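Local coordinates for protein TetR family transcriptional regulator (Rhodococcus erythropolis, PDB 4ZA6) that probably binds DNA as a TetR-family repressor that controls quorum-sensing signal degradation, with the qsdA gene as its likely target, at residues T13-M17 with L29-L33; P23-L29 with V44-L50. All blocks are in the same frame, centred on the assembly; numbering follows the deposited sequence.

Interaction 1: T13-M17 with L29-L33; sequences TAASM and LAERL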
loop_
_atom_site.group_PDB
_atom_site.type_symbol
_atom_site.label_atom_id
_atom_site.label_comp_id
_atom_site.label_asym_id
_atom_site.label_seq_id
_atom_site.Cartn_x
_atom_site.Cartn_y
_atom_site.Cartn_z
ATOM N N THR A 13 10.432 -13.657 -7.607
ATOM C CA THR A 13 11.857 -13.364 -7.749
ATOM C C THR A 13 12.098 -11.879 -7.561
ATOM O O THR A 13 13.005 -11.503 -6.829
ATOM C CB THR A 13 12.417 -13.984 -9.060
ATOM O OG1 THR A 13 12.062 -15.384 -9.106
ATOM C CG2 THR A 13 13.925 -13.846 -9.176
ATOM N N ALA A 14 11.266 -11.039 -8.193
ATOM C CA ALA A 14 11.345 -9.569 -8.074
ATOM C C ALA A 14 11.115 -9.116 -6.610
ATOM O O ALA A 14 11.844 -8.266 -6.122
ATOM C CB ALA A 14 10.343 -8.921 -9.001
ATOM N N ALA A 15 10.165 -9.755 -5.901
ATOM C CA ALA A 15 9.855 -9.518 -4.487
ATOM C C ALA A 15 11.050 -9.874 -3.594
ATOM O O ALA A 15 11.318 -9.135 -2.646
ATOM C CB ALA A 15 8.624 -10.320 -4.071
ATOM N N SER A 16 11.804 -10.953 -3.919
ATOM C CA SER A 16 12.997 -11.311 -3.130
ATOM C C SER A 16 14.105 -10.249 -3.255
ATOM O O SER A 16 14.813 -9.989 -2.290
ATOM C CB SER A 16 13.509 -12.716 -3.466
ATOM O OG SER A 16 14.489 -12.754 -4.495
ATOM N N MET A 17 14.232 -9.629 -4.437
ATOM C CA MET A 17 15.189 -8.561 -4.688
ATOM C C MET A 17 14.813 -7.334 -3.853
ATOM O O MET A 17 15.692 -6.742 -3.238
ATOM C CB MET A 17 15.229 -8.207 -6.182
ATOM C CG MET A 17 15.867 -9.282 -7.037
ATOM S SD MET A 17 15.579 -9.025 -8.813
ATOM C CE MET A 17 16.923 -7.939 -9.191
ATOM N N LEU A 29 17.068 -10.019 -13.186
ATOM C CA LEU A 29 15.807 -10.762 -13.064
ATOM C C LEU A 29 15.613 -11.776 -14.204
ATOM O O LEU A 29 15.350 -12.956 -13.930
ATOM C CB LEU A 29 14.617 -9.799 -12.984
ATOM C CG LEU A 29 13.196 -10.395 -12.846
ATOM C CD1 LEU A 29 13.110 -11.464 -11.774
ATOM C CD2 LEU A 29 12.242 -9.326 -12.455
ATOM N N ALA A 30 15.768 -11.333 -15.467
ATOM C CA ALA A 30 15.644 -12.219 -16.632
ATOM C C ALA A 30 16.640 -13.388 -16.550
ATOM O O ALA A 30 16.281 -14.535 -16.852
ATOM C CB ALA A 30 15.865 -11.417 -17.903
ATOM N N GLU A 31 17.888 -13.110 -16.105
ATOM C CA GLU A 31 18.923 -14.143 -15.959
ATOM C C GLU A 31 18.523 -15.140 -14.866
ATOM O O GLU A 31 18.615 -16.333 -15.092
ATOM C CB GLU A 31 20.306 -13.500 -15.668
ATOM C CG GLU A 31 21.458 -14.484 -15.495
ATOM C CD GLU A 31 22.818 -13.897 -15.820
ATOM O OE1 GLU A 31 23.512 -13.410 -14.898
ATOM O OE2 GLU A 31 23.191 -13.932 -17.014
ATOM N N ARG A 32 18.039 -14.652 -13.702
ATOM C CA ARG A 32 17.578 -15.529 -12.599
ATOM C C ARG A 32 16.418 -16.442 -13.024
ATOM O O ARG A 32 16.360 -17.604 -12.616
ATOM C CB ARG A 32 17.173 -14.707 -11.366
ATOM C CG ARG A 32 18.350 -14.253 -10.525
ATOM C CD ARG A 32 17.869 -13.455 -9.347
ATOM N NE ARG A 32 18.981 -12.881 -8.596
ATOM C CZ ARG A 32 18.850 -12.233 -7.444
ATOM N NH1 ARG A 32 17.657 -12.099 -6.884
ATOM N NH2 ARG A 32 19.915 -11.740 -6.831
ATOM N N LEU A 33 15.515 -15.919 -13.860
ATOM C CA LEU A 33 14.375 -16.674 -14.382
ATOM C C LEU A 33 14.729 -17.629 -15.516
ATOM O O LEU A 33 13.948 -18.535 -15.832
ATOM C CB LEU A 33 13.280 -15.712 -14.842
ATOM C CG LEU A 33 12.474 -15.022 -13.745
ATOM C CD1 LEU A 33 11.644 -13.918 -14.329
ATOM C CD2 LEU A 33 11.557 -16.006 -13.020
HETATM O O HOH W 1 17.305 -11.613 -3.982
#

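Interaction 2: P23-L29 with V44-L50; sequences PLDMSLL and VGNRDEL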
loop_
_atom_site.group_PDB
_atom_site.type_symbol
_atom_site.label_atom_id
_atom_site.label_comp_id
_atom_site.label_asym_id
_atom_site.label_seq_id
_atom_site.Cartn_x
_atom_site.Cartn_y
_atom_site.Cartn_z
ATOM N N PRO A 23 18.270 -3.257 -5.981
ATOM C CA PRO A 23 17.419 -2.595 -6.980
ATOM C C PRO A 23 16.853 -3.612 -7.975
ATOM O O PRO A 23 17.444 -4.674 -8.169
ATOM C CB PRO A 23 18.372 -1.600 -7.651
ATOM C CG PRO A 23 19.742 -2.186 -7.462
ATOM C CD PRO A 23 19.686 -2.845 -6.112
ATOM N N LEU A 24 15.700 -3.309 -8.582
ATOM C CA LEU A 24 15.048 -4.222 -9.529
ATOM C C LEU A 24 15.679 -4.183 -10.923
ATOM O O LEU A 24 15.131 -3.577 -11.846
ATOM C CB LEU A 24 13.539 -3.955 -9.601
ATOM C CG LEU A 24 12.650 -5.167 -9.765
ATOM C CD1 LEU A 24 12.506 -5.894 -8.430
ATOM C CD2 LEU A 24 11.267 -4.749 -10.244
ATOM N N ASP A 25 16.797 -4.886 -11.083
ATOM C CA ASP A 25 17.541 -4.969 -12.333
ATOM C C ASP A 25 16.884 -6.013 -13.216
ATOM O O ASP A 25 16.952 -7.199 -12.906
ATOM C CB ASP A 25 19.002 -5.348 -12.031
ATOM C CG ASP A 25 19.961 -5.218 -13.199
ATOM O OD1 ASP A 25 19.641 -5.733 -14.292
ATOM O OD2 ASP A 25 21.053 -4.647 -13.007
ATOM N N MET A 26 16.218 -5.561 -14.300
ATOM C CA MET A 26 15.477 -6.402 -15.247
ATOM C C MET A 26 16.336 -7.426 -15.968
ATOM O O MET A 26 15.857 -8.530 -16.247
ATOM C CB MET A 26 14.611 -5.572 -16.209
ATOM C CG MET A 26 13.512 -4.779 -15.528
ATOM S SD MET A 26 12.377 -5.739 -14.460
ATOM C CE MET A 26 10.974 -5.875 -15.521
ATOM N N SER A 27 17.628 -7.118 -16.173
ATOM C CA SER A 27 18.579 -8.045 -16.783
ATOM C C SER A 27 18.939 -9.161 -15.795
ATOM O O SER A 27 18.950 -10.335 -16.182
ATOM C CB SER A 27 19.825 -7.309 -17.268
ATOM O OG SER A 27 19.596 -6.763 -18.554
ATOM N N LEU A 28 19.211 -8.789 -14.512
ATOM C CA LEU A 28 19.524 -9.714 -13.412
ATOM C C LEU A 28 18.280 -10.621 -13.240
ATOM O O LEU A 28 18.412 -11.841 -13.227
ATOM C CB LEU A 28 19.752 -8.896 -12.127
ATOM C CG LEU A 28 20.938 -9.229 -11.201
ATOM C CD1 LEU A 28 21.504 -7.960 -10.577
ATOM C CD2 LEU A 28 20.505 -10.139 -10.056
ATOM N N LEU A 29 17.068 -10.019 -13.186
ATOM C CA LEU A 29 15.807 -10.762 -13.064
ATOM C C LEU A 29 15.613 -11.776 -14.204
ATOM O O LEU A 29 15.350 -12.956 -13.930
ATOM C CB LEU A 29 14.617 -9.799 -12.984
ATOM C CG LEU A 29 13.196 -10.395 -12.846
ATOM C CD1 LEU A 29 13.110 -11.464 -11.774
ATOM C CD2 LEU A 29 12.242 -9.326 -12.455
ATOM N N VAL A 44 5.654 -9.346 -17.503
ATOM C CA VAL A 44 5.376 -8.402 -16.418
ATOM C C VAL A 44 5.369 -6.903 -16.775
ATOM O O VAL A 44 5.040 -6.071 -15.927
ATOM C CB VAL A 44 6.304 -8.685 -15.211
ATOM C CG1 VAL A 44 6.043 -10.069 -14.608
ATOM C CG2 VAL A 44 7.777 -8.504 -15.588
ATOM N N GLY A 45 5.746 -6.568 -17.997
ATOM C CA GLY A 45 5.832 -5.173 -18.401
ATOM C C GLY A 45 7.175 -4.606 -17.999
ATOM O O GLY A 45 8.114 -5.360 -17.707
ATOM N N ASN A 46 7.287 -3.278 -17.987
ATOM C CA ASN A 46 8.544 -2.642 -17.612
ATOM C C ASN A 46 8.822 -2.759 -16.092
ATOM O O ASN A 46 7.996 -3.294 -15.338
ATOM C CB ASN A 46 8.606 -1.184 -18.123
ATOM C CG ASN A 46 7.539 -0.255 -17.589
ATOM O OD1 ASN A 46 7.195 -0.245 -16.400
ATOM N ND2 ASN A 46 7.031 0.606 -18.451
ATOM N N ARG A 47 10.000 -2.278 -15.671
ATOM C CA ARG A 47 10.514 -2.251 -14.311
ATOM C C ARG A 47 9.555 -1.551 -13.333
ATOM O O ARG A 47 9.390 -2.024 -12.205
ATOM C CB ARG A 47 11.876 -1.538 -14.345
ATOM C CG ARG A 47 12.728 -1.681 -13.110
ATOM C CD ARG A 47 13.870 -0.681 -13.190
ATOM N NE ARG A 47 14.791 -0.780 -12.054
ATOM C CZ ARG A 47 14.605 -0.181 -10.881
ATOM N NH1 ARG A 47 13.508 0.538 -10.661
ATOM N NH2 ARG A 47 15.498 -0.323 -9.906
ATOM N N ASP A 48 8.927 -0.430 -13.756
ATOM C CA ASP A 48 8.008 0.306 -12.891
ATOM C C ASP A 48 6.700 -0.466 -12.656
ATOM O O ASP A 48 6.247 -0.530 -11.514
ATOM C CB ASP A 48 7.779 1.739 -13.394
ATOM C CG ASP A 48 9.022 2.637 -13.388
ATOM O OD1 ASP A 48 10.060 2.240 -12.775
ATOM O OD2 ASP A 48 8.958 3.740 -13.968
ATOM N N GLU A 49 6.148 -1.098 -13.712
ATOM C CA GLU A 49 4.915 -1.901 -13.635
ATOM C C GLU A 49 5.127 -3.094 -12.711
ATOM O O GLU A 49 4.256 -3.394 -11.889
ATOM C CB GLU A 49 4.485 -2.405 -15.023
ATOM C CG GLU A 49 3.990 -1.312 -15.951
ATOM C CD GLU A 49 3.577 -1.859 -17.304
ATOM O OE1 GLU A 49 4.469 -2.071 -18.160
ATOM O OE2 GLU A 49 2.365 -2.111 -17.496
ATOM N N LEU A 50 6.302 -3.763 -12.837
ATOM C CA LEU A 50 6.659 -4.905 -11.998
ATOM C C LEU A 50 6.890 -4.477 -10.543
ATOM O O LEU A 50 6.407 -5.145 -9.646
ATOM C CB LEU A 50 7.881 -5.641 -12.565
ATOM C CG LEU A 50 8.354 -6.854 -11.764
ATOM C CD1 LEU A 50 7.232 -7.901 -11.553
ATOM C CD2 LEU A 50 9.545 -7.448 -12.384
#

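Interaction 1: T13-M17 with L29-L33
Thr13 and Ala14 of helix 4-19 meet Leu29 of helix 26-33 inside the N-terminal three-helix bundle that in TetR-family regulators carries the helix-turn-helix; helix 26-33 precedes helix 37-44, the pair expected to form that motif. The axes of the two short helical segments pass 10.8 Å apart at 127°, nearer antiparallel than parallel, and side chains and one water bridge the gap.

The apolar part centres on Leu29. With CG turned away from its backbone N (chi1 -180°), the side chain forks toward helix 4-19: CD1 lies 3.6 Å from Thr13 CG2, while CD2 meets Ala14 CB at 4.0 Å. Met17 SD closes the row beside Leu29 CB, 4.3 Å away. Leu29 and Ala14 also touch Leu50 of helix 47-69, which places this apolar part in the bundle core. Thr13 uses its two branches differently. Its methyl faces Leu29 and the aliphatic stem of Arg32, whereas OG1 passes near Leu33 CD2 and is hydrogen-bonded to the Arg9 carbonyl one turn earlier, which satisfies the hydroxyl.

The polar part lies at the outer rim. Arg32 is exposed and runs extended from CG to NE, laying its stem across Thr13 and carrying the guanidinium to Ser16 and Met17. NH2 forms a salt bridge with Glu22 in the loop between helix 4-19 and helix 26-33, so the charge has its mate outside the two helices. Ser16 OG lies near the guanidinium plane, at its edge, but no direct hydrogen bond joins the two segments. Instead one water spans them, taking a hydrogen bond from Arg32 NH1 at 3.0 Å and pairing with Ser16 OG at 3.1 Å. Beside this bridge, Met17 CG approaches Arg32 NH1 obliquely, to 3.3 Å.

Interaction 2: P23-L29 with V44-L50
Met26 and Leu50 form the tight side of this contact, between the start of helix 26-33 and the turn into helix 47-69. Bends at chi2 (-54°) and chi3 (-102°) curl the Met26 thioether so that CE enters the turn, 3.6 Å from Gly45 O, with Val44 CG2, Arg47 N and Leu50 CD2 also close. Leu50 CD2 meets Leu29 CD2 tip to tip at 3.3 Å, closer than usual for methyls, and the Leu24 and Leu50 side chains cross at about a right angle, CD2 to CD2 3.9 Å. The extended Arg47 chain packs closely on Leu24: NE lies 2.8 Å from Leu24 O, and Leu24 CB sits over one guanidinium face, while NH1 forms a salt bridge with Glu102. The solvent side is looser: exposed Pro23 adds its CB, at the edge of the Arg47 guanidinium. Replacing Arg47 by an alanine removes the guanidinium, and would probably leave Glu102 without this salt-bridge partner and Leu24 CB less covered.

Both helix starts are capped: Asp25 OD1 accepts from Leu28 N at 3.1 Å, and Asn46 and Glu49 form a capping box, Glu49 N meeting Asn46 OD1 at 3.0 Å and 162° at the oxygen. Helix 4-19 flanks the apolar side through Ala14 and Ala10, helix 37-44 touches Met26 and Leu29 through Leu40, and Glu102 reaches Arg47 from beyond helix 93-101.

From the N terminus, helix 4-19 presents residues 13-17, and the chain then turns through the loop that supplies Glu22, Pro23 and Leu24. Interaction 1 closes this first loop when helix 26-33 folds back on helix 4-19. Interaction 2 starts inside that loop, at Pro23, and closes a second one after helix 37-44, where residues 44-50 lead into helix 47-69. The segments alternate, so the loops cross rather than nest. Leu29 belongs to both, the centres are 8 Å apart, and Ala14 CB touches Leu50 CD2 at 3.8 Å. Together they tie the N-terminal bundle to the helix leading toward the C-terminal domain.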